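Local coordinates for protein putative P450-like enzyme (Streptomyces himastatinicus ATCC 53653, PDB 5Z9J) that probably acts as a cytochrome P450 monooxygenase, holding a heme b group whose iron would activate molecular oxygen, at residues R105-I110 against V361-D366; L113-E118 against L365-T370; M137-L142 against S147-F152; S277-S282 against S333-L338. One frame throughout, in Å; residues are numbered along the deposited sequence.

Contact 1 of 4, residues R105-I110 against V361-D366; sequences RVHGII and VEILLD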
loop_
_atom_site.group_PDB
_atom_site.type_symbol
_atom_site.label_atom_id
_atom_site.label_comp_id
_atom_site.label_asym_id
_atom_site.label_seq_id
_atom_site.Cartn_x
_atom_site.Cartn_y
_atom_site.Cartn_z
ATOM N N ARG A 105 18.283 -8.780 -7.636
ATOM C CA ARG A 105 17.643 -8.581 -8.941
ATOM C C ARG A 105 17.146 -7.169 -9.226
ATOM O O ARG A 105 16.976 -6.793 -10.404
ATOM C CB ARG A 105 16.436 -9.530 -9.079
ATOM C CG ARG A 105 16.762 -11.011 -9.078
ATOM C CD ARG A 105 15.471 -11.823 -9.019
ATOM N NE ARG A 105 15.235 -12.691 -10.164
ATOM C CZ ARG A 105 14.207 -13.539 -10.245
ATOM N NH1 ARG A 105 13.327 -13.618 -9.246
ATOM N NH2 ARG A 105 14.047 -14.313 -11.313
ATOM N N VAL A 106 16.921 -6.400 -8.152
ATOM C CA VAL A 106 16.234 -5.133 -8.275
ATOM C C VAL A 106 17.016 -4.146 -9.145
ATOM O O VAL A 106 16.430 -3.393 -9.897
ATOM C CB VAL A 106 15.920 -4.527 -6.877
ATOM C CG1 VAL A 106 17.184 -4.158 -6.127
ATOM C CG2 VAL A 106 14.972 -3.333 -6.994
ATOM N N HIS A 107 18.330 -4.159 -9.063
ATOM C CA HIS A 107 19.115 -3.170 -9.784
ATOM C C HIS A 107 19.086 -3.512 -11.266
ATOM O O HIS A 107 19.094 -2.617 -12.133
ATOM C CB HIS A 107 20.537 -3.087 -9.220
ATOM C CG HIS A 107 20.583 -2.433 -7.874
ATOM N ND1 HIS A 107 20.858 -1.090 -7.695
ATOM C CD2 HIS A 107 20.326 -2.925 -6.640
ATOM C CE1 HIS A 107 20.803 -0.795 -6.411
ATOM N NE2 HIS A 107 20.481 -1.892 -5.745
ATOM N N GLY A 108 19.063 -4.816 -11.543
ATOM C CA GLY A 108 18.954 -5.300 -12.910
ATOM C C GLY A 108 17.639 -4.851 -13.511
ATOM O O GLY A 108 17.612 -4.337 -14.624
ATOM N N ILE A 109 16.553 -4.981 -12.750
ATOM C CA ILE A 109 15.222 -4.623 -13.248
ATOM C C ILE A 109 15.088 -3.143 -13.520
ATOM O O ILE A 109 14.515 -2.732 -14.548
ATOM C CB ILE A 109 14.113 -5.008 -12.243
ATOM C CG1 ILE A 109 14.134 -6.513 -12.004
ATOM C CG2 ILE A 109 12.757 -4.571 -12.749
ATOM C CD1 ILE A 109 14.102 -7.309 -13.328
ATOM N N ILE A 110 15.639 -2.360 -12.591
ATOM C CA ILE A 110 15.615 -0.916 -12.692
ATOM C C ILE A 110 16.365 -0.392 -13.907
ATOM O O ILE A 110 15.842 0.428 -14.661
ATOM C CB ILE A 110 16.215 -0.291 -11.433
ATOM C CG1 ILE A 110 15.257 -0.454 -10.275
ATOM C CG2 ILE A 110 16.506 1.195 -11.659
ATOM C CD1 ILE A 110 15.900 -0.158 -8.926
ATOM N N VAL A 361 15.232 5.350 -6.234
ATOM C CA VAL A 361 15.577 6.749 -6.131
ATOM C C VAL A 361 17.048 7.013 -6.418
ATOM O O VAL A 361 17.387 7.951 -7.142
ATOM C CB VAL A 361 15.252 7.277 -4.748
ATOM C CG1 VAL A 361 15.842 8.699 -4.562
ATOM C CG2 VAL A 361 13.729 7.286 -4.557
ATOM N N GLU A 362 17.914 6.179 -5.835
ATOM C CA GLU A 362 19.341 6.297 -6.017
ATOM C C GLU A 362 19.690 6.212 -7.488
ATOM O O GLU A 362 20.483 7.000 -7.987
ATOM C CB GLU A 362 20.080 5.211 -5.236
ATOM C CG GLU A 362 20.145 5.508 -3.756
ATOM C CD GLU A 362 20.809 4.388 -2.995
ATOM O OE1 GLU A 362 20.949 3.237 -3.533
ATOM O OE2 GLU A 362 21.206 4.642 -1.842
ATOM N N ILE A 363 19.132 5.212 -8.172
ATOM C CA ILE A 363 19.494 5.057 -9.545
ATOM C C ILE A 363 18.886 6.171 -10.426
ATOM O O ILE A 363 19.552 6.636 -11.349
ATOM C CB ILE A 363 19.118 3.649 -10.062
ATOM C CG1 ILE A 363 20.105 2.654 -9.463
ATOM C CG2 ILE A 363 19.219 3.598 -11.588
ATOM C CD1 ILE A 363 19.800 1.181 -9.793
ATOM N N LEU A 364 17.684 6.656 -10.114
ATOM C CA LEU A 364 17.145 7.817 -10.825
ATOM C C LEU A 364 18.052 9.020 -10.628
ATOM O O LEU A 364 18.287 9.784 -11.567
ATOM C CB LEU A 364 15.689 8.150 -10.379
ATOM C CG LEU A 364 14.618 7.221 -11.036
ATOM C CD1 LEU A 364 13.197 7.507 -10.515
ATOM C CD2 LEU A 364 14.651 7.411 -12.545
ATOM N N LEU A 365 18.564 9.209 -9.420
ATOM C CA LEU A 365 19.448 10.370 -9.165
ATOM C C LEU A 365 20.780 10.368 -9.933
ATOM O O LEU A 365 21.318 11.439 -10.276
ATOM C CB LEU A 365 19.755 10.458 -7.685
ATOM C CG LEU A 365 18.614 10.868 -6.758
ATOM C CD1 LEU A 365 19.114 10.901 -5.348
ATOM C CD2 LEU A 365 18.058 12.228 -7.166
ATOM N N ASP A 366 21.312 9.165 -10.160
ATOM C CA ASP A 366 22.613 8.955 -10.773
ATOM C C ASP A 366 22.537 8.917 -12.297
ATOM O O ASP A 366 23.402 9.471 -12.959
ATOM C CB ASP A 366 23.263 7.697 -10.209
ATOM C CG ASP A 366 23.811 7.909 -8.807
ATOM O OD1 ASP A 366 24.078 9.103 -8.404
ATOM O OD2 ASP A 366 23.941 6.885 -8.091
#

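Contact 2 of 4, residues L113-E118 against L365-T370; sequences LLDGVE and LDRLPT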
loop_
_atom_site.group_PDB
_atom_site.type_symbol
_atom_site.label_atom_id
_atom_site.label_comp_id
_atom_site.label_asym_id
_atom_site.label_seq_id
_atom_site.Cartn_x
_atom_site.Cartn_y
_atom_site.Cartn_z
ATOM N N LEU A 113 14.413 -1.160 -16.975
ATOM C CA LEU A 113 13.335 -0.220 -17.169
ATOM C C LEU A 113 13.836 1.100 -17.764
ATOM O O LEU A 113 13.229 1.641 -18.701
ATOM C CB LEU A 113 12.607 0.020 -15.851
ATOM C CG LEU A 113 11.710 -1.146 -15.412
ATOM C CD1 LEU A 113 11.160 -0.897 -14.023
ATOM C CD2 LEU A 113 10.576 -1.344 -16.404
ATOM N N LEU A 114 14.922 1.645 -17.217
ATOM C CA LEU A 114 15.357 2.946 -17.689
ATOM C C LEU A 114 15.965 2.842 -19.084
ATOM O O LEU A 114 15.817 3.744 -19.913
ATOM C CB LEU A 114 16.359 3.557 -16.713
ATOM C CG LEU A 114 15.588 3.855 -15.424
ATOM C CD1 LEU A 114 16.487 4.362 -14.274
ATOM C CD2 LEU A 114 14.356 4.763 -15.669
ATOM N N ASP A 115 16.565 1.698 -19.380
ATOM C CA ASP A 115 17.044 1.450 -20.736
ATOM C C ASP A 115 15.858 1.521 -21.684
ATOM O O ASP A 115 16.006 1.912 -22.838
ATOM C CB ASP A 115 17.741 0.095 -20.837
ATOM C CG ASP A 115 19.136 0.116 -20.221
ATOM O OD1 ASP A 115 19.600 1.199 -19.823
ATOM O OD2 ASP A 115 19.803 -0.939 -20.183
ATOM N N GLY A 116 14.680 1.163 -21.183
ATOM C CA GLY A 116 13.456 1.282 -21.943
ATOM C C GLY A 116 13.030 2.687 -22.317
ATOM O O GLY A 116 12.380 2.854 -23.334
ATOM N N VAL A 117 13.371 3.707 -21.512
ATOM C CA VAL A 117 13.009 5.079 -21.879
ATOM C C VAL A 117 14.189 5.943 -22.333
ATOM O O VAL A 117 14.062 7.172 -22.384
ATOM C CB VAL A 117 12.305 5.803 -20.718
ATOM C CG1 VAL A 117 10.950 5.213 -20.453
ATOM C CG2 VAL A 117 13.207 5.807 -19.490
ATOM N N GLU A 118 15.298 5.306 -22.742
ATOM C CA GLU A 118 16.531 6.036 -23.088
ATOM C C GLU A 118 16.354 7.057 -24.228
ATOM O O GLU A 118 17.008 8.112 -24.234
ATOM C CB GLU A 118 17.668 5.067 -23.488
ATOM C CG GLU A 118 17.377 4.209 -24.739
ATOM C CD GLU A 118 18.269 2.968 -24.908
ATOM O OE1 GLU A 118 19.102 2.658 -24.027
ATOM O OE2 GLU A 118 18.177 2.329 -25.990
ATOM N N LEU A 365 18.564 9.209 -9.420
ATOM C CA LEU A 365 19.448 10.370 -9.165
ATOM C C LEU A 365 20.780 10.368 -9.933
ATOM O O LEU A 365 21.318 11.439 -10.276
ATOM C CB LEU A 365 19.755 10.458 -7.685
ATOM C CG LEU A 365 18.614 10.868 -6.758
ATOM C CD1 LEU A 365 19.114 10.901 -5.348
ATOM C CD2 LEU A 365 18.058 12.228 -7.166
ATOM N N ASP A 366 21.312 9.165 -10.160
ATOM C CA ASP A 366 22.613 8.955 -10.773
ATOM C C ASP A 366 22.537 8.917 -12.297
ATOM O O ASP A 366 23.402 9.471 -12.959
ATOM C CB ASP A 366 23.263 7.697 -10.209
ATOM C CG ASP A 366 23.811 7.909 -8.807
ATOM O OD1 ASP A 366 24.078 9.103 -8.404
ATOM O OD2 ASP A 366 23.941 6.885 -8.091
ATOM N N ARG A 367 21.543 8.203 -12.829
ATOM C CA ARG A 367 21.346 8.088 -14.261
ATOM C C ARG A 367 20.622 9.293 -14.884
ATOM O O ARG A 367 20.913 9.664 -16.026
ATOM C CB ARG A 367 20.498 6.858 -14.597
ATOM C CG ARG A 367 21.055 5.562 -14.141
ATOM C CD ARG A 367 20.397 4.314 -14.823
ATOM N NE ARG A 367 20.123 4.486 -16.253
ATOM C CZ ARG A 367 19.755 3.495 -17.073
ATOM N NH1 ARG A 367 19.701 2.241 -16.637
ATOM N NH2 ARG A 367 19.501 3.739 -18.356
ATOM N N LEU A 368 19.682 9.903 -14.154
ATOM C CA LEU A 368 18.889 11.003 -14.706
ATOM C C LEU A 368 18.935 12.187 -13.785
ATOM O O LEU A 368 17.911 12.597 -13.267
ATOM C CB LEU A 368 17.454 10.586 -14.918
ATOM C CG LEU A 368 17.277 9.452 -15.945
ATOM C CD1 LEU A 368 15.832 9.006 -15.986
ATOM C CD2 LEU A 368 17.720 9.947 -17.301
ATOM N N PRO A 369 20.137 12.749 -13.592
ATOM C CA PRO A 369 20.288 13.800 -12.591
ATOM C C PRO A 369 19.532 15.068 -12.978
ATOM O O PRO A 369 19.321 15.922 -12.121
ATOM C CB PRO A 369 21.809 14.042 -12.573
ATOM C CG PRO A 369 22.257 13.657 -13.939
ATOM C CD PRO A 369 21.388 12.520 -14.344
ATOM N N THR A 370 19.175 15.195 -14.258
ATOM C CA THR A 370 18.466 16.379 -14.753
ATOM C C THR A 370 16.962 16.177 -14.718
ATOM O O THR A 370 16.217 17.097 -15.052
ATOM C CB THR A 370 18.879 16.760 -16.196
ATOM O OG1 THR A 370 18.452 15.746 -17.109
ATOM C CG2 THR A 370 20.383 16.948 -16.298
#

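Contact 3 of 4, residues M137-L142 against S147-F152; sequences MISDLL and SDRALF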
loop_
_atom_site.group_PDB
_atom_site.type_symbol
_atom_site.label_atom_id
_atom_site.label_comp_id
_atom_site.label_asym_id
_atom_site.label_seq_id
_atom_site.Cartn_x
_atom_site.Cartn_y
_atom_site.Cartn_z
ATOM N N MET A 137 8.852 -7.004 -9.322
ATOM C CA MET A 137 9.503 -7.582 -8.148
ATOM C C MET A 137 8.631 -8.591 -7.454
ATOM O O MET A 137 9.124 -9.622 -6.977
ATOM C CB MET A 137 9.905 -6.492 -7.143
ATOM C CG MET A 137 11.079 -5.628 -7.575
ATOM S SD MET A 137 12.629 -6.539 -7.809
ATOM C CE MET A 137 13.084 -7.000 -6.143
ATOM N N ILE A 138 7.350 -8.269 -7.308
ATOM C CA ILE A 138 6.452 -9.175 -6.628
ATOM C C ILE A 138 6.140 -10.352 -7.547
ATOM O O ILE A 138 6.014 -11.448 -7.093
ATOM C CB ILE A 138 5.161 -8.516 -6.188
ATOM C CG1 ILE A 138 5.488 -7.352 -5.210
ATOM C CG2 ILE A 138 4.333 -9.491 -5.398
ATOM C CD1 ILE A 138 4.256 -6.573 -4.814
ATOM N N SER A 139 6.024 -10.089 -8.832
ATOM C CA SER A 139 5.718 -11.166 -9.791
ATOM C C SER A 139 6.836 -12.193 -9.764
ATOM O O SER A 139 6.564 -13.381 -9.608
ATOM C CB SER A 139 5.509 -10.580 -11.182
ATOM O OG SER A 139 4.465 -9.612 -11.161
ATOM N N ASP A 140 8.081 -11.738 -9.792
ATOM C CA ASP A 140 9.226 -12.629 -9.717
ATOM C C ASP A 140 9.254 -13.348 -8.376
ATOM O O ASP A 140 9.477 -14.543 -8.330
ATOM C CB ASP A 140 10.533 -11.857 -9.876
ATOM C CG ASP A 140 10.722 -11.322 -11.254
ATOM O OD1 ASP A 140 9.966 -11.746 -12.143
ATOM O OD2 ASP A 140 11.599 -10.462 -11.455
ATOM N N LEU A 141 8.927 -12.654 -7.292
ATOM C CA LEU A 141 8.966 -13.310 -5.995
ATOM C C LEU A 141 7.970 -14.484 -5.950
ATOM O O LEU A 141 8.276 -15.570 -5.434
ATOM C CB LEU A 141 8.692 -12.312 -4.885
ATOM C CG LEU A 141 8.501 -12.982 -3.524
ATOM C CD1 LEU A 141 9.724 -13.848 -3.204
ATOM C CD2 LEU A 141 8.293 -11.946 -2.472
ATOM N N LEU A 142 6.815 -14.285 -6.577
ATOM C CA LEU A 142 5.778 -15.311 -6.651
ATOM C C LEU A 142 6.089 -16.358 -7.707
ATOM O O LEU A 142 5.464 -17.424 -7.753
ATOM C CB LEU A 142 4.438 -14.645 -6.936
ATOM C CG LEU A 142 3.868 -13.863 -5.760
ATOM C CD1 LEU A 142 2.792 -12.864 -6.196
ATOM C CD2 LEU A 142 3.272 -14.866 -4.762
ATOM N N SER A 147 5.045 -13.242 -18.907
ATOM C CA SER A 147 3.768 -13.103 -19.617
ATOM C C SER A 147 2.594 -12.863 -18.652
ATOM O O SER A 147 1.651 -12.159 -18.981
ATOM C CB SER A 147 3.480 -14.331 -20.500
ATOM O OG SER A 147 3.365 -15.516 -19.729
ATOM N N ASP A 148 2.645 -13.470 -17.473
ATOM C CA ASP A 148 1.582 -13.346 -16.471
ATOM C C ASP A 148 1.588 -11.986 -15.764
ATOM O O ASP A 148 0.649 -11.663 -15.027
ATOM C CB ASP A 148 1.703 -14.470 -15.445
ATOM C CG ASP A 148 1.313 -15.817 -16.015
ATOM O OD1 ASP A 148 1.193 -15.913 -17.237
ATOM O OD2 ASP A 148 1.204 -16.788 -15.242
ATOM N N ARG A 149 2.633 -11.184 -15.959
ATOM C CA ARG A 149 2.632 -9.869 -15.315
ATOM C C ARG A 149 1.497 -9.028 -15.931
ATOM O O ARG A 149 0.899 -8.173 -15.263
ATOM C CB ARG A 149 3.988 -9.160 -15.468
ATOM C CG ARG A 149 5.179 -9.823 -14.734
ATOM C CD ARG A 149 6.516 -9.253 -15.239
ATOM N NE ARG A 149 7.707 -9.935 -14.736
ATOM C CZ ARG A 149 8.949 -9.677 -15.151
ATOM N NH1 ARG A 149 9.176 -8.711 -16.037
ATOM N NH2 ARG A 149 9.980 -10.349 -14.649
ATOM N N ALA A 150 1.177 -9.318 -17.189
ATOM C CA ALA A 150 0.051 -8.703 -17.887
ATOM C C ALA A 150 -1.273 -8.963 -17.177
ATOM O O ALA A 150 -2.060 -8.053 -16.935
ATOM C CB ALA A 150 -0.027 -9.232 -19.320
ATOM N N LEU A 151 -1.496 -10.234 -16.848
ATOM C CA LEU A 151 -2.734 -10.676 -16.234
ATOM C C LEU A 151 -2.929 -9.965 -14.892
ATOM O O LEU A 151 -4.060 -9.671 -14.494
ATOM C CB LEU A 151 -2.717 -12.194 -16.059
ATOM C CG LEU A 151 -3.903 -12.839 -15.352
ATOM C CD1 LEU A 151 -5.170 -12.443 -16.090
ATOM C CD2 LEU A 151 -3.745 -14.361 -15.309
ATOM N N PHE A 152 -1.820 -9.647 -14.230
ATOM C CA PHE A 152 -1.863 -8.948 -12.942
ATOM C C PHE A 152 -2.213 -7.453 -13.057
ATOM O O PHE A 152 -2.969 -6.917 -12.228
ATOM C CB PHE A 152 -0.517 -9.106 -12.218
ATOM C CG PHE A 152 -0.206 -10.525 -11.782
ATOM C CD1 PHE A 152 -1.154 -11.530 -11.877
ATOM C CD2 PHE A 152 1.044 -10.849 -11.271
ATOM C CE1 PHE A 152 -0.856 -12.832 -11.465
ATOM C CE2 PHE A 152 1.348 -12.144 -10.858
ATOM C CZ PHE A 152 0.399 -13.134 -10.955
HETATM O O HOH W 1 7.342 -12.235 -13.118
HETATM O O HOH W 2 12.584 -10.578 -14.008
#

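Contact 4 of 4, residues S277-S282 against S333-L338; sequences SMRYMS and SPNAHL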
loop_
_atom_site.group_PDB
_atom_site.type_symbol
_atom_site.label_atom_id
_atom_site.label_comp_id
_atom_site.label_asym_id
_atom_site.label_seq_id
_atom_site.Cartn_x
_atom_site.Cartn_y
_atom_site.Cartn_z
ATOM N N SER A 277 8.932 10.803 3.021
ATOM C CA SER A 277 8.023 10.779 1.898
ATOM C C SER A 277 6.717 10.093 2.344
ATOM O O SER A 277 5.626 10.453 1.914
ATOM C CB SER A 277 8.647 10.013 0.685
ATOM O OG SER A 277 7.894 10.310 -0.461
ATOM N N MET A 278 6.865 9.002 3.094
ATOM C CA MET A 278 5.729 8.252 3.638
ATOM C C MET A 278 4.955 9.078 4.671
ATOM O O MET A 278 3.741 9.089 4.714
ATOM C CB MET A 278 6.213 6.919 4.217
ATOM C CG MET A 278 6.438 5.845 3.048
ATOM S SD MET A 278 6.763 4.228 3.766
ATOM C CE MET A 278 8.404 4.458 4.298
ATOM N N ARG A 279 5.674 9.823 5.477
ATOM C CA ARG A 279 4.940 10.599 6.475
ATOM C C ARG A 279 4.073 11.644 5.780
ATOM O O ARG A 279 2.863 11.678 5.985
ATOM C CB ARG A 279 5.909 11.257 7.444
ATOM C CG ARG A 279 5.176 11.955 8.578
ATOM C CD ARG A 279 6.167 12.831 9.293
ATOM N NE ARG A 279 6.744 13.909 8.494
ATOM C CZ ARG A 279 6.160 15.096 8.292
ATOM N NH1 ARG A 279 4.945 15.341 8.797
ATOM N NH2 ARG A 279 6.779 16.027 7.575
ATOM N N TYR A 280 4.709 12.357 4.843
ATOM C CA TYR A 280 4.195 13.573 4.208
ATOM C C TYR A 280 3.145 13.345 3.125
ATOM O O TYR A 280 2.221 14.155 2.943
ATOM C CB TYR A 280 5.391 14.370 3.641
ATOM C CG TYR A 280 5.059 15.666 2.972
ATOM C CD1 TYR A 280 5.039 16.845 3.702
ATOM C CD2 TYR A 280 4.750 15.716 1.606
ATOM C CE1 TYR A 280 4.731 18.037 3.108
ATOM C CE2 TYR A 280 4.448 16.932 0.994
ATOM C CZ TYR A 280 4.447 18.089 1.771
ATOM O OH TYR A 280 4.147 19.316 1.252
ATOM N N MET A 281 3.278 12.248 2.379
ATOM C CA MET A 281 2.335 11.933 1.337
ATOM C C MET A 281 2.160 10.412 1.368
ATOM O O MET A 281 2.870 9.683 0.671
ATOM C CB MET A 281 2.846 12.455 -0.028
ATOM C CG MET A 281 1.862 12.308 -1.254
ATOM S SD MET A 281 2.565 13.028 -2.777
ATOM C CE MET A 281 2.804 14.690 -2.160
ATOM N N SER A 282 1.231 9.959 2.215
ATOM C CA SER A 282 1.206 8.597 2.662
ATOM C C SER A 282 0.497 7.744 1.605
ATOM O O SER A 282 -0.701 7.923 1.394
ATOM C CB SER A 282 0.537 8.546 4.044
ATOM O OG SER A 282 1.175 9.489 4.941
ATOM N N SER A 333 14.162 13.128 11.751
ATOM C CA SER A 333 14.380 12.148 12.816
ATOM C C SER A 333 14.067 12.782 14.151
ATOM O O SER A 333 14.460 13.911 14.385
ATOM C CB SER A 333 15.807 11.618 12.850
ATOM O OG SER A 333 15.915 10.595 13.832
ATOM N N PRO A 334 13.328 12.078 15.019
ATOM C CA PRO A 334 12.793 10.746 14.737
ATOM C C PRO A 334 11.591 10.851 13.809
ATOM O O PRO A 334 11.076 11.963 13.636
ATOM C CB PRO A 334 12.398 10.229 16.111
ATOM C CG PRO A 334 12.060 11.472 16.887
ATOM C CD PRO A 334 12.934 12.572 16.347
ATOM N N ASN A 335 11.166 9.739 13.211
ATOM C CA ASN A 335 10.024 9.771 12.321
ATOM C C ASN A 335 9.191 8.518 12.435
ATOM O O ASN A 335 9.219 7.644 11.542
ATOM C CB ASN A 335 10.491 9.958 10.872
ATOM C CG ASN A 335 9.351 10.270 9.927
ATOM O OD1 ASN A 335 8.197 10.421 10.344
ATOM N ND2 ASN A 335 9.668 10.353 8.641
ATOM N N ALA A 336 8.410 8.442 13.501
ATOM C CA ALA A 336 7.632 7.248 13.784
ATOM C C ALA A 336 6.275 7.390 13.139
ATOM O O ALA A 336 5.235 7.318 13.793
ATOM C CB ALA A 336 7.534 7.010 15.295
ATOM N N HIS A 337 6.288 7.580 11.821
ATOM C CA HIS A 337 5.075 7.832 11.069
ATOM C C HIS A 337 4.234 6.559 11.037
ATOM O O HIS A 337 4.716 5.474 11.414
ATOM C CB HIS A 337 5.420 8.305 9.672
ATOM C CG HIS A 337 6.146 7.261 8.863
ATOM N ND1 HIS A 337 5.502 6.172 8.333
ATOM C CD2 HIS A 337 7.453 7.113 8.543
ATOM C CE1 HIS A 337 6.373 5.413 7.683
ATOM N NE2 HIS A 337 7.567 5.966 7.799
ATOM N N LEU A 338 2.984 6.687 10.596
ATOM C CA LEU A 338 2.061 5.554 10.547
ATOM C C LEU A 338 1.864 4.999 9.117
ATOM O O LEU A 338 0.942 4.196 8.850
ATOM C CB LEU A 338 0.703 5.970 11.132
ATOM C CG LEU A 338 0.718 6.329 12.623
ATOM C CD1 LEU A 338 -0.685 6.742 13.094
ATOM C CD2 LEU A 338 1.233 5.126 13.432
#

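Contact 1 of 4, residues R105-I110 against V361-D366
Ile363 reaches across from the 361-366 helix and lays its end methyl against the His107 imidazole, while its branch methyl meets Ile110. The CD1 atom of Ile363 comes within 3.3 Å of ND1 of His107, a tight approach for a methyl group and a ring nitrogen, and it arrives obliquely, neither squarely over the face nor in line with the rim. The same CD1 lies 3.8 Å from CG2 of Ile110. That CG2 is the branch of Ile110 that does the touching: it stands 3.6 Å from CG2 of Ile363, so two branch methyls from facing helices abut. In Ile363 the longer arm continues outward with CD1 anti to CA (chi2 175°), which carries the terminal methyl past Ile110 as far as the histidine. The two helices are the D helix (96-116) and the L helix (350-367) of the cytochrome P450 fold, both members of the four-helix bundle, with helices E and I, that makes up the family's core. Where they face each other the CA atoms of Ile110 and Ile363 are still 7.8 Å apart, and no hydrogen bond spans the gap; the join rests on van der Waals contact, with about 169 Å² buried in all. Around it the packing continues: Ile110 also leans on Leu133 of the E helix and on Ala359 of the L helix, and Ile363 on His111 and Leu114. His107, at the more accessible border, has the Glu362 carboxylate in its neighbourhood, but OE1 of Glu362 stays 5.6 Å from NE2 of His107, too far for a bond.

Contact 2 of 4, residues L113-E118 against L365-T370
Arg367 donates to Asp115 across the ends of two helices, and one oxygen of the aspartate takes both bonds. The stronger runs from NH2 of Arg367 to OD1 of Asp115, 2.9 Å long with an N-H...O angle of 150°; the oxygen is met nearly head-on, and it lies slightly out of the guanidinium plane. A second, weak bond reaches the same OD1 of Asp115 from NH1 of Arg367 at 3.4 Å. NH1 has another acceptor as well, ND1 of His111, one turn earlier on the helix of Asp115, and accepting that hydrogen bond probably leaves ND1 without a proton. The carboxylate and guanidinium planes are 56° apart, so this is a skewed salt bridge and not the flat, two-oxygen kind. It joins the C-terminal turns of the P450 D helix (96-116) and L helix (350-367), at a partly buried place far from the heme. A bend at CG-CD (chi3 40°) brings the flat end of Arg367 over Leu114, whose CB sits 3.4 Å above the guanidinium carbon CZ of Arg367 and covers one face. Farther back, CD1 of Leu114 rests 3.9 Å from CD of Arg367, giving the aliphatic part of the arginine an apolar seat. Glu118 OE1 remains 5.8 Å from NH2 of Arg367, too far for a bond, though it may add a longer-range attraction. Of the neighbouring polar groups, Asp366 is satisfied by a salt bridge to Arg267, and Thr370 OG1 by the carbonyl of Thr397.

Contact 3 of 4, residues M137-L142 against S147-F152
Arg149 and Asp140 meet obliquely, with the planes of guanidinium and carboxylate turned 55° from one another, so that one N-H does most of the work: NH2 of Arg149 reaches OD1 of Asp140 at 2.9 Å, on the syn side of that oxygen and tilted a little out of the guanidinium plane. Two waters fill in what the skew leaves undone. The first lies in the guanidinium plane, accepting from NE of Arg149 at 2.8 Å and donating to OD1 of Asp140; the second gives a hydrogen to OD2 of Asp140 and takes a weaker one from NH2. Extended from CG to NE (chi3 -172°), the arginine runs past Ser139, whose CB packs 3.6 Å from CG of Arg149. These are the E and F helices of the P450 fold, 132-142 and 147-163, joined by a short loop; the axes of segments 137-142 and 147-152 pass 10.2 Å apart, with 119° between their directions. Phe152, one turn beyond Arg149, offers its rim to the same serine: OG of Ser139 lies near the ring plane, 3.6 Å from CD2 of Phe152, while its hydrogen bond goes to the carbonyl of Leu135. One face of that ring is covered by the carbonyl oxygen of Asp148. A leucine in place of Arg149 would probably leave the buried Asp140 carboxylate without its charged mate across the contact and both waters without the N-H groups they accept from. Elsewhere on the E helix Ile138 touches the heme.

Contact 4 of 4, residues S277-S282 against S333-L338
Met278 and His337 make the aromatic part of this contact: CB of Met278 stands over one face of the imidazole, 4.1 Å from the centroid of the His337 ring in a CH-pi contact, while the sulfur approaches obliquely from farther off. Aliphatic packing follows, with CB of Arg279 3.7 Å from CB of His337. Beside it CD of Arg279 comes 3.3 Å from OD1 of Asn335, a carbon against a polar oxygen that is buried with no hydrogen-bond partner in the model. Polar bonding lies beside the interface. Arg279 and Glu276 form the salt bridge of the ExxR motif on the P450 K helix, and a bend at CG-CD (chi3 63°) turns the guanidinium toward Glu276 and toward the carbonyls of Asn316 and Pro325. A methionine in place of Arg279 would probably leave Glu276 without its charged mate and those two carbonyls without this donor. His337, in the stretch leading to the heme-ligand loop, is fixed at both nitrogens: ND1 meets the backbone N of Gly339, and NE2 meets Glu275. Since a backbone N-H can only donate, ND1 should be the acceptor and NE2 should carry the proton, which holds the ring at a set rotation against Met278, whose side chain lies about 4 Å from the heme.

Contacts 1 and 2 are successive steps along one pair of helices, 96-116 and 350-367; their centres lie about 9 Å apart, they share Leu365 and Asp366, and Leu114 packs on Ile363 and Leu364 between them. Contact 3, about 19 Å from contact 1 centre to centre, touches it through Arg105 and Val106, joining helix 132-142, and through it helix 147-163, to helix 96-116. Contact 4, between helix 270-280 and the loop before helix 350-367, lies about 29 Å from contact 3 centre to centre, across the chain's centre. Along the sequence, contacts 3 and 4 follow one another within the span that contacts 1 and 2 close, with the heme lying between contacts 3 and 4.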